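Local coordinates for regulatory protein SWI6 (Saccharomyces cerevisiae, PDB 1SW6) that acts with SWI4 or MBP1 in the SBF and MBF complexes of cell-cycle-dependent transcription, and is represented here by its ankyrin-repeat domain, at residues R202-H207 with D226-W231; I208-G213 with L287-R292; A219-Y224 with I296-A301. One frame throughout, in Å; residues are numbered along the deposited sequence.

Interaction 1. Residues R202-H207 with D226-W231; sequences RTILHH and DILMGW
Chi1 of 175° swings CG of L228 to the far side from its backbone N, and chi2 of 48° then sends CD2 out toward I204 and L205. This is the inside of an ankyrin helix-turn-helix: within the third repeat, helix 204-212 and helix 218-234 run in opposite directions, and L228 bridges the gap between the start of the first and the middle of the second. The gap is wide, with 9.3 Å between the CA atoms of L205 and L228. A single methyl closes it: L228 CD2 lies 4.0 Å from I204 CG2 and also 4.0 Å from L205 CD2. I204 offers its beta-branch methyl, while L205 has to reach across with the tip of its chain. Both contacts are ordinary van der Waals packing in a buried place. M275 of helix 268-276 touches I204 and L205, and L168 and V172 of helix 167-173 cover I204, so I204 is covered from the second repeat as well as from its own.

The start of helix 204-212 is fixed by the TILH sequence, a variant of the ankyrin Thr-Pro-Leu-His signature. T203 and H206 form a capping box here. T203 OG1 accepts a weak bond from L205 N, and T203 N donates to H206 ND1 at 3.1 Å and 165°, arriving slightly tilted from the imidazole plane.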
loop_
_atom_site.group_PDB
_atom_site.type_symbol
_atom_site.label_atom_id
_atom_site.label_comp_id
_atom_site.label_asym_id
_atom_site.label_seq_id
_atom_site.Cartn_x
_atom_site.Cartn_y
_atom_site.Cartn_z
ATOM N N ARG A 202 -10.367 7.261 16.543
ATOM C CA ARG A 202 -9.120 6.661 16.995
ATOM C C ARG A 202 -7.988 7.670 16.892
ATOM O O ARG A 202 -7.805 8.326 15.859
ATOM C CB ARG A 202 -8.806 5.409 16.181
ATOM C CG ARG A 202 -9.595 4.215 16.671
ATOM C CD ARG A 202 -9.491 3.021 15.743
ATOM N NE ARG A 202 -10.112 1.848 16.350
ATOM C CZ ARG A 202 -10.213 0.667 15.755
ATOM N NH1 ARG A 202 -9.735 0.505 14.524
ATOM N NH2 ARG A 202 -10.782 -0.355 16.396
ATOM N N THR A 203 -7.238 7.798 17.978
ATOM C CA THR A 203 -6.119 8.732 18.041
ATOM C C THR A 203 -4.848 8.066 17.537
ATOM O O THR A 203 -4.865 6.893 17.136
ATOM C CB THR A 203 -5.886 9.177 19.482
ATOM O OG1 THR A 203 -5.273 8.104 20.218
ATOM C CG2 THR A 203 -7.232 9.521 20.136
ATOM N N ILE A 204 -3.746 8.814 17.566
ATOM C CA ILE A 204 -2.470 8.285 17.120
ATOM C C ILE A 204 -2.061 7.117 18.022
ATOM O O ILE A 204 -1.425 6.167 17.565
ATOM C CB ILE A 204 -1.368 9.376 17.138
ATOM C CG1 ILE A 204 -0.073 8.811 16.550
ATOM C CG2 ILE A 204 -1.134 9.870 18.544
ATOM C CD1 ILE A 204 -0.167 8.574 15.038
ATOM N N LEU A 205 -2.436 7.178 19.301
ATOM C CA LEU A 205 -2.093 6.094 20.225
ATOM C C LEU A 205 -2.854 4.827 19.903
ATOM O O LEU A 205 -2.333 3.737 20.069
ATOM C CB LEU A 205 -2.378 6.473 21.681
ATOM C CG LEU A 205 -1.445 7.492 22.328
ATOM C CD1 LEU A 205 -1.754 7.603 23.830
ATOM C CD2 LEU A 205 0.005 7.050 22.108
ATOM N N HIS A 206 -4.096 4.959 19.457
ATOM C CA HIS A 206 -4.872 3.767 19.132
ATOM C C HIS A 206 -4.184 3.043 17.989
ATOM O O HIS A 206 -4.064 1.826 18.004
ATOM C CB HIS A 206 -6.297 4.125 18.705
ATOM C CG HIS A 206 -7.226 4.391 19.844
ATOM N ND1 HIS A 206 -7.634 5.660 20.192
ATOM C CD2 HIS A 206 -7.847 3.546 20.705
ATOM C CE1 HIS A 206 -8.467 5.587 21.213
ATOM N NE2 HIS A 206 -8.613 4.316 21.544
ATOM N N HIS A 207 -3.725 3.808 17.004
ATOM C CA HIS A 207 -3.065 3.228 15.845
ATOM C C HIS A 207 -1.724 2.594 16.180
ATOM O O HIS A 207 -1.386 1.550 15.621
ATOM C CB HIS A 207 -2.904 4.287 14.741
ATOM C CG HIS A 207 -4.193 4.661 14.073
ATOM N ND1 HIS A 207 -4.872 3.804 13.229
ATOM C CD2 HIS A 207 -4.944 5.786 14.146
ATOM C CE1 HIS A 207 -5.984 4.387 12.816
ATOM N NE2 HIS A 207 -6.051 5.590 13.357
ATOM N N ASP A 226 7.252 5.290 22.897
ATOM C CA ASP A 226 8.240 5.929 23.767
ATOM C C ASP A 226 8.780 7.232 23.187
ATOM O O ASP A 226 8.952 8.198 23.914
ATOM C CB ASP A 226 9.399 4.975 24.082
ATOM C CG ASP A 226 8.966 3.786 24.928
ATOM O OD1 ASP A 226 7.970 3.905 25.680
ATOM O OD2 ASP A 226 9.627 2.730 24.853
ATOM N N ILE A 227 9.046 7.259 21.885
ATOM C CA ILE A 227 9.535 8.481 21.249
ATOM C C ILE A 227 8.499 9.595 21.385
ATOM O O ILE A 227 8.847 10.741 21.641
ATOM C CB ILE A 227 9.826 8.283 19.731
ATOM C CG1 ILE A 227 11.106 7.471 19.538
ATOM C CG2 ILE A 227 9.962 9.633 19.040
ATOM C CD1 ILE A 227 12.325 8.103 20.173
ATOM N N LEU A 228 7.223 9.255 21.209
ATOM C CA LEU A 228 6.158 10.247 21.325
ATOM C C LEU A 228 6.105 10.856 22.738
ATOM O O LEU A 228 6.016 12.080 22.892
ATOM C CB LEU A 228 4.804 9.608 20.984
ATOM C CG LEU A 228 3.556 10.487 21.160
ATOM C CD1 LEU A 228 3.786 11.842 20.518
ATOM C CD2 LEU A 228 2.348 9.815 20.534
ATOM N N MET A 229 6.150 10.006 23.763
ATOM C CA MET A 229 6.110 10.500 25.141
ATOM C C MET A 229 7.353 11.352 25.446
ATOM O O MET A 229 7.242 12.442 26.005
ATOM C CB MET A 229 5.999 9.337 26.126
ATOM C CG MET A 229 4.677 8.567 26.042
ATOM S SD MET A 229 3.217 9.625 26.314
ATOM C CE MET A 229 3.440 9.996 28.070
ATOM N N GLY A 230 8.532 10.863 25.068
ATOM C CA GLY A 230 9.741 11.633 25.299
ATOM C C GLY A 230 9.698 12.978 24.583
ATOM O O GLY A 230 10.109 14.007 25.138
ATOM N N TRP A 231 9.188 12.980 23.352
ATOM C CA TRP A 231 9.100 14.208 22.554
ATOM C C TRP A 231 8.241 15.262 23.251
ATOM O O TRP A 231 8.587 16.447 23.271
ATOM C CB TRP A 231 8.500 13.916 21.169
ATOM C CG TRP A 231 8.462 15.132 20.245
ATOM C CD1 TRP A 231 9.445 15.547 19.385
ATOM C CD2 TRP A 231 7.394 16.076 20.115
ATOM N NE1 TRP A 231 9.048 16.690 18.729
ATOM C CE2 TRP A 231 7.795 17.036 19.160
ATOM C CE3 TRP A 231 6.132 16.206 20.712
ATOM C CZ2 TRP A 231 6.979 18.111 18.786
ATOM C CZ3 TRP A 231 5.318 17.275 20.340
ATOM C CH2 TRP A 231 5.749 18.216 19.384
#

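Interaction 2. Residues I208-G213 with L287-R292; sequences IIITSG and LNIAAR
I209 CG2 is the bump that matters, pushing from helix 204-212 into the shallow hollow between I289 and A290 on helix 286-293. I209 CG2 stands 3.4 Å from I289 CG2, 3.8 Å from the backbone at A290 N and 4.0 Å from A290 CB. The small alanine lets the chains come near, and the CA atoms of I209 and A290 are 6.1 Å apart. Going the other way, the CG2 methyl of I289 fits into the notch between the two isoleucines opposite, meeting I209 CG2 and I210 CD1 from two directions roughly at right angles, the latter at 3.5 Å. With chi1 of -74°, I289 places this methyl opposite its backbone N and leaves CG1 beside that N; its CD1 then meets I210 CD1 at 4.0 Å.

These are the inner helices of the third and fourth ankyrin repeats, stacked side by side. The short segments run almost exactly parallel, 5° apart, with their axes 9.2 Å from each other. I298 and L302 of the outer helix 296-304 also pack on I209.

No hydrogen bond crosses between the segments. Methyl groups do the work, so the contact is held by dispersion and burial of hydrocarbon, with little slack at the two tightest methyl pairs.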
loop_
_atom_site.group_PDB
_atom_site.type_symbol
_atom_site.label_atom_id
_atom_site.label_comp_id
_atom_site.label_asym_id
_atom_site.label_seq_id
_atom_site.Cartn_x
_atom_site.Cartn_y
_atom_site.Cartn_z
ATOM N N ILE A 208 -0.962 3.204 17.089
ATOM C CA ILE A 208 0.335 2.651 17.474
ATOM C C ILE A 208 0.085 1.254 18.040
ATOM O O ILE A 208 0.708 0.271 17.630
ATOM C CB ILE A 208 1.040 3.521 18.549
ATOM C CG1 ILE A 208 1.466 4.867 17.940
ATOM C CG2 ILE A 208 2.240 2.767 19.120
ATOM C CD1 ILE A 208 2.260 5.745 18.868
ATOM N N ILE A 209 -0.849 1.174 18.979
ATOM C CA ILE A 209 -1.195 -0.093 19.583
ATOM C C ILE A 209 -1.740 -1.081 18.555
ATOM O O ILE A 209 -1.357 -2.242 18.569
ATOM C CB ILE A 209 -2.210 0.120 20.719
ATOM C CG1 ILE A 209 -1.456 0.336 22.037
ATOM C CG2 ILE A 209 -3.146 -1.069 20.828
ATOM C CD1 ILE A 209 -0.526 1.527 22.042
ATOM N N ILE A 210 -2.627 -0.635 17.665
ATOM C CA ILE A 210 -3.160 -1.549 16.653
ATOM C C ILE A 210 -1.999 -2.164 15.878
ATOM O O ILE A 210 -2.008 -3.349 15.543
ATOM C CB ILE A 210 -4.077 -0.835 15.631
ATOM C CG1 ILE A 210 -5.373 -0.377 16.294
ATOM C CG2 ILE A 210 -4.388 -1.777 14.476
ATOM C CD1 ILE A 210 -6.202 -1.486 16.852
ATOM N N THR A 211 -0.990 -1.346 15.603
ATOM C CA THR A 211 0.178 -1.801 14.863
ATOM C C THR A 211 1.005 -2.794 15.660
ATOM O O THR A 211 1.516 -3.774 15.110
ATOM C CB THR A 211 1.082 -0.617 14.462
ATOM O OG1 THR A 211 0.425 0.166 13.464
ATOM C CG2 THR A 211 2.393 -1.107 13.912
ATOM N N SER A 212 1.149 -2.534 16.952
ATOM C CA SER A 212 1.931 -3.414 17.813
ATOM C C SER A 212 1.463 -4.871 17.713
ATOM O O SER A 212 2.213 -5.793 18.030
ATOM C CB SER A 212 1.825 -2.959 19.270
ATOM O OG SER A 212 0.540 -3.258 19.788
ATOM N N GLY A 213 0.225 -5.069 17.278
ATOM C CA GLY A 213 -0.310 -6.415 17.163
ATOM C C GLY A 213 0.065 -7.146 15.883
ATOM O O GLY A 213 -0.007 -8.377 15.825
ATOM N N LEU A 287 -5.310 1.082 25.625
ATOM C CA LEU A 287 -4.959 0.037 26.582
ATOM C C LEU A 287 -5.880 -1.179 26.460
ATOM O O LEU A 287 -5.423 -2.319 26.570
ATOM C CB LEU A 287 -5.031 0.575 28.014
ATOM C CG LEU A 287 -4.765 -0.456 29.109
ATOM C CD1 LEU A 287 -3.353 -1.033 28.946
ATOM C CD2 LEU A 287 -4.948 0.195 30.478
ATOM N N ASN A 288 -7.173 -0.930 26.249
ATOM C CA ASN A 288 -8.157 -2.009 26.130
ATOM C C ASN A 288 -7.934 -2.813 24.845
ATOM O O ASN A 288 -8.133 -4.024 24.825
ATOM C CB ASN A 288 -9.584 -1.445 26.169
ATOM C CG ASN A 288 -10.578 -2.423 26.808
ATOM O OD1 ASN A 288 -10.233 -3.567 27.090
ATOM N ND2 ASN A 288 -11.814 -1.973 27.030
ATOM N N ILE A 289 -7.531 -2.132 23.772
ATOM C CA ILE A 289 -7.236 -2.789 22.500
ATOM C C ILE A 289 -5.978 -3.628 22.710
ATOM O O ILE A 289 -5.864 -4.753 22.215
ATOM C CB ILE A 289 -6.955 -1.749 21.388
ATOM C CG1 ILE A 289 -8.267 -1.087 20.946
ATOM C CG2 ILE A 289 -6.216 -2.407 20.217
ATOM C CD1 ILE A 289 -8.079 0.089 20.010
ATOM N N ALA A 290 -5.036 -3.074 23.461
ATOM C CA ALA A 290 -3.782 -3.751 23.738
ATOM C C ALA A 290 -3.962 -4.988 24.622
ATOM O O ALA A 290 -3.288 -5.995 24.427
ATOM C CB ALA A 290 -2.795 -2.772 24.401
ATOM N N ALA A 291 -4.853 -4.905 25.606
ATOM C CA ALA A 291 -5.087 -6.033 26.506
ATOM C C ALA A 291 -5.627 -7.222 25.723
ATOM O O ALA A 291 -5.313 -8.371 26.026
ATOM C CB ALA A 291 -6.070 -5.635 27.612
ATOM N N ARG A 292 -6.438 -6.935 24.710
ATOM C CA ARG A 292 -7.021 -7.974 23.872
ATOM C C ARG A 292 -6.012 -8.613 22.920
ATOM O O ARG A 292 -6.155 -9.783 22.558
ATOM C CB ARG A 292 -8.189 -7.400 23.074
ATOM C CG ARG A 292 -9.545 -7.775 23.619
ATOM C CD ARG A 292 -10.628 -7.069 22.848
ATOM N NE ARG A 292 -10.844 -5.720 23.356
ATOM C CZ ARG A 292 -11.001 -4.645 22.592
ATOM N NH1 ARG A 292 -10.964 -4.744 21.270
ATOM N NH2 ARG A 292 -11.193 -3.465 23.160
#

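Interaction 3. Residues A219-Y224 with I296-A301; sequences AAAKYY and ISIVDA
This is a side-by-side packing of two outer helices in an ankyrin stack, apolar toward the inside and lined by a lysine chain toward solvent. Helix 218-234 is the second helix of the third repeat and helix 296-304 that of the fourth. Their short segments point the same way, 9° apart, with axes 10.3 Å from each other, and the closest CA atoms are those of K222 and I298, at 6.3 Å.

The inner half of the seam consists of A221 and I298. I298 is nearly fully extended (chi1 -158°, chi2 163°), which carries CD1 across the groove until it sits 4.1 Å from A221 CB. The short alanine side chain leaves room for the long branch of I298. Both residues also touch the inner helix 204-212: A221 meets I208 and S212, and I298 meets I209 and S212. The seam is therefore backed by the first helix of the third repeat.

K222 covers the outer half. With CG anti to the backbone N, the chain of K222 bends at chi2 and again at its last torsion, running over S297 and A301 with its methylenes. The ammonium group turns back to its own helix, where NZ forms a salt bridge with D226, one turn further on. The lysine thus uses its hydrocarbon part for the neighbouring repeat and its charge within its own. At the seam itself, K222 CE rests 4.0 Å from A301 CB, while S297 OG lies 4.1 Å from K222 CD.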
loop_
_atom_site.group_PDB
_atom_site.type_symbol
_atom_site.label_atom_id
_atom_site.label_comp_id
_atom_site.label_asym_id
_atom_site.label_seq_id
_atom_site.Cartn_x
_atom_site.Cartn_y
_atom_site.Cartn_z
ATOM N N ALA A 219 8.231 -4.157 17.726
ATOM C CA ALA A 219 9.343 -3.272 18.064
ATOM C C ALA A 219 9.056 -1.827 17.651
ATOM O O ALA A 219 9.248 -0.905 18.444
ATOM C CB ALA A 219 10.619 -3.758 17.395
ATOM N N ALA A 220 8.588 -1.638 16.417
ATOM C CA ALA A 220 8.269 -0.303 15.907
ATOM C C ALA A 220 7.256 0.430 16.785
ATOM O O ALA A 220 7.442 1.595 17.125
ATOM C CB ALA A 220 7.736 -0.398 14.479
ATOM N N ALA A 221 6.180 -0.253 17.154
ATOM C CA ALA A 221 5.153 0.372 17.978
ATOM C C ALA A 221 5.672 0.761 19.362
ATOM O O ALA A 221 5.287 1.797 19.907
ATOM C CB ALA A 221 3.945 -0.549 18.105
ATOM N N LYS A 222 6.536 -0.059 19.940
ATOM C CA LYS A 222 7.083 0.267 21.248
ATOM C C LYS A 222 7.894 1.548 21.066
ATOM O O LYS A 222 7.784 2.499 21.841
ATOM C CB LYS A 222 7.996 -0.859 21.732
ATOM C CG LYS A 222 8.668 -0.618 23.093
ATOM C CD LYS A 222 7.662 -0.741 24.231
ATOM C CE LYS A 222 8.356 -0.967 25.570
ATOM N NZ LYS A 222 9.258 0.156 25.968
ATOM N N TYR A 223 8.703 1.560 20.015
ATOM C CA TYR A 223 9.555 2.699 19.692
ATOM C C TYR A 223 8.748 3.976 19.478
ATOM O O TYR A 223 9.092 5.038 20.008
ATOM C CB TYR A 223 10.349 2.378 18.431
ATOM C CG TYR A 223 11.198 3.510 17.899
ATOM C CD1 TYR A 223 12.478 3.737 18.397
ATOM C CD2 TYR A 223 10.745 4.305 16.845
ATOM C CE1 TYR A 223 13.299 4.720 17.853
ATOM C CE2 TYR A 223 11.558 5.295 16.293
ATOM C CZ TYR A 223 12.837 5.487 16.801
ATOM O OH TYR A 223 13.676 6.400 16.210
ATOM N N TYR A 224 7.677 3.875 18.692
ATOM C CA TYR A 224 6.824 5.026 18.408
ATOM C C TYR A 224 6.214 5.600 19.688
ATOM O O TYR A 224 6.233 6.818 19.915
ATOM C CB TYR A 224 5.717 4.621 17.418
ATOM C CG TYR A 224 6.222 4.309 16.019
ATOM C CD1 TYR A 224 5.553 3.404 15.209
ATOM C CD2 TYR A 224 7.366 4.939 15.502
ATOM C CE1 TYR A 224 6.001 3.115 13.903
ATOM C CE2 TYR A 224 7.831 4.658 14.200
ATOM C CZ TYR A 224 7.142 3.742 13.412
ATOM O OH TYR A 224 7.597 3.426 12.151
ATOM N N ILE A 296 2.070 -8.417 25.954
ATOM C CA ILE A 296 2.347 -7.855 27.272
ATOM C C ILE A 296 3.331 -6.684 27.278
ATOM O O ILE A 296 3.246 -5.797 28.134
ATOM C CB ILE A 296 2.884 -8.938 28.233
ATOM C CG1 ILE A 296 3.041 -8.354 29.640
ATOM C CG2 ILE A 296 4.227 -9.460 27.731
ATOM C CD1 ILE A 296 3.465 -9.358 30.691
ATOM N N SER A 297 4.266 -6.686 26.336
ATOM C CA SER A 297 5.260 -5.627 26.254
ATOM C C SER A 297 4.657 -4.220 26.236
ATOM O O SER A 297 4.986 -3.392 27.078
ATOM C CB SER A 297 6.127 -5.830 25.011
ATOM O OG SER A 297 6.938 -4.691 24.771
ATOM N N ILE A 298 3.768 -3.954 25.281
ATOM C CA ILE A 298 3.166 -2.637 25.166
ATOM C C ILE A 298 2.074 -2.391 26.220
ATOM O O ILE A 298 1.764 -1.247 26.543
ATOM C CB ILE A 298 2.649 -2.404 23.715
ATOM C CG1 ILE A 298 2.537 -0.906 23.440
ATOM C CG2 ILE A 298 1.320 -3.098 23.499
ATOM C CD1 ILE A 298 2.454 -0.573 21.975
ATOM N N VAL A 299 1.512 -3.462 26.777
ATOM C CA VAL A 299 0.505 -3.323 27.826
ATOM C C VAL A 299 1.182 -2.712 29.059
ATOM O O VAL A 299 0.666 -1.769 29.663
ATOM C CB VAL A 299 -0.084 -4.685 28.243
ATOM C CG1 VAL A 299 -0.929 -4.519 29.510
ATOM C CG2 VAL A 299 -0.911 -5.261 27.115
ATOM N N ASP A 300 2.336 -3.259 29.432
ATOM C CA ASP A 300 3.076 -2.761 30.588
ATOM C C ASP A 300 3.590 -1.345 30.365
ATOM O O ASP A 300 3.553 -0.526 31.275
ATOM C CB ASP A 300 4.247 -3.688 30.920
ATOM C CG ASP A 300 3.795 -5.006 31.542
ATOM O OD1 ASP A 300 4.663 -5.880 31.764
ATOM O OD2 ASP A 300 2.576 -5.172 31.811
ATOM N N ALA A 301 4.072 -1.053 29.158
ATOM C CA ALA A 301 4.569 0.294 28.872
ATOM C C ALA A 301 3.444 1.311 29.102
ATOM O O ALA A 301 3.648 2.337 29.757
ATOM C CB ALA A 301 5.070 0.376 27.449
#

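Overall arrangement
Interaction 1 is one of the contacts between the two helices of the third ankyrin repeat; interactions 2 and 3 join that repeat to the fourth, inner helix to inner helix and outer to outer. The centres of interactions 2 and 3 are about 9 Å apart, and the two merge: I209 CD1 meets I298 CD1 at 3.6 Å, and S212 CB meets A221 CB at 3.4 Å, so all four helices share one apolar seam. Interaction 1 lies deeper, about 9 Å from the centre of the chain. Its centre is about 12 Å from that of interaction 2, which it touches through H206 CD2 and I289 CD1 at 3.5 Å, and about 11 Å from that of interaction 3, to which it is linked along helix 218-234.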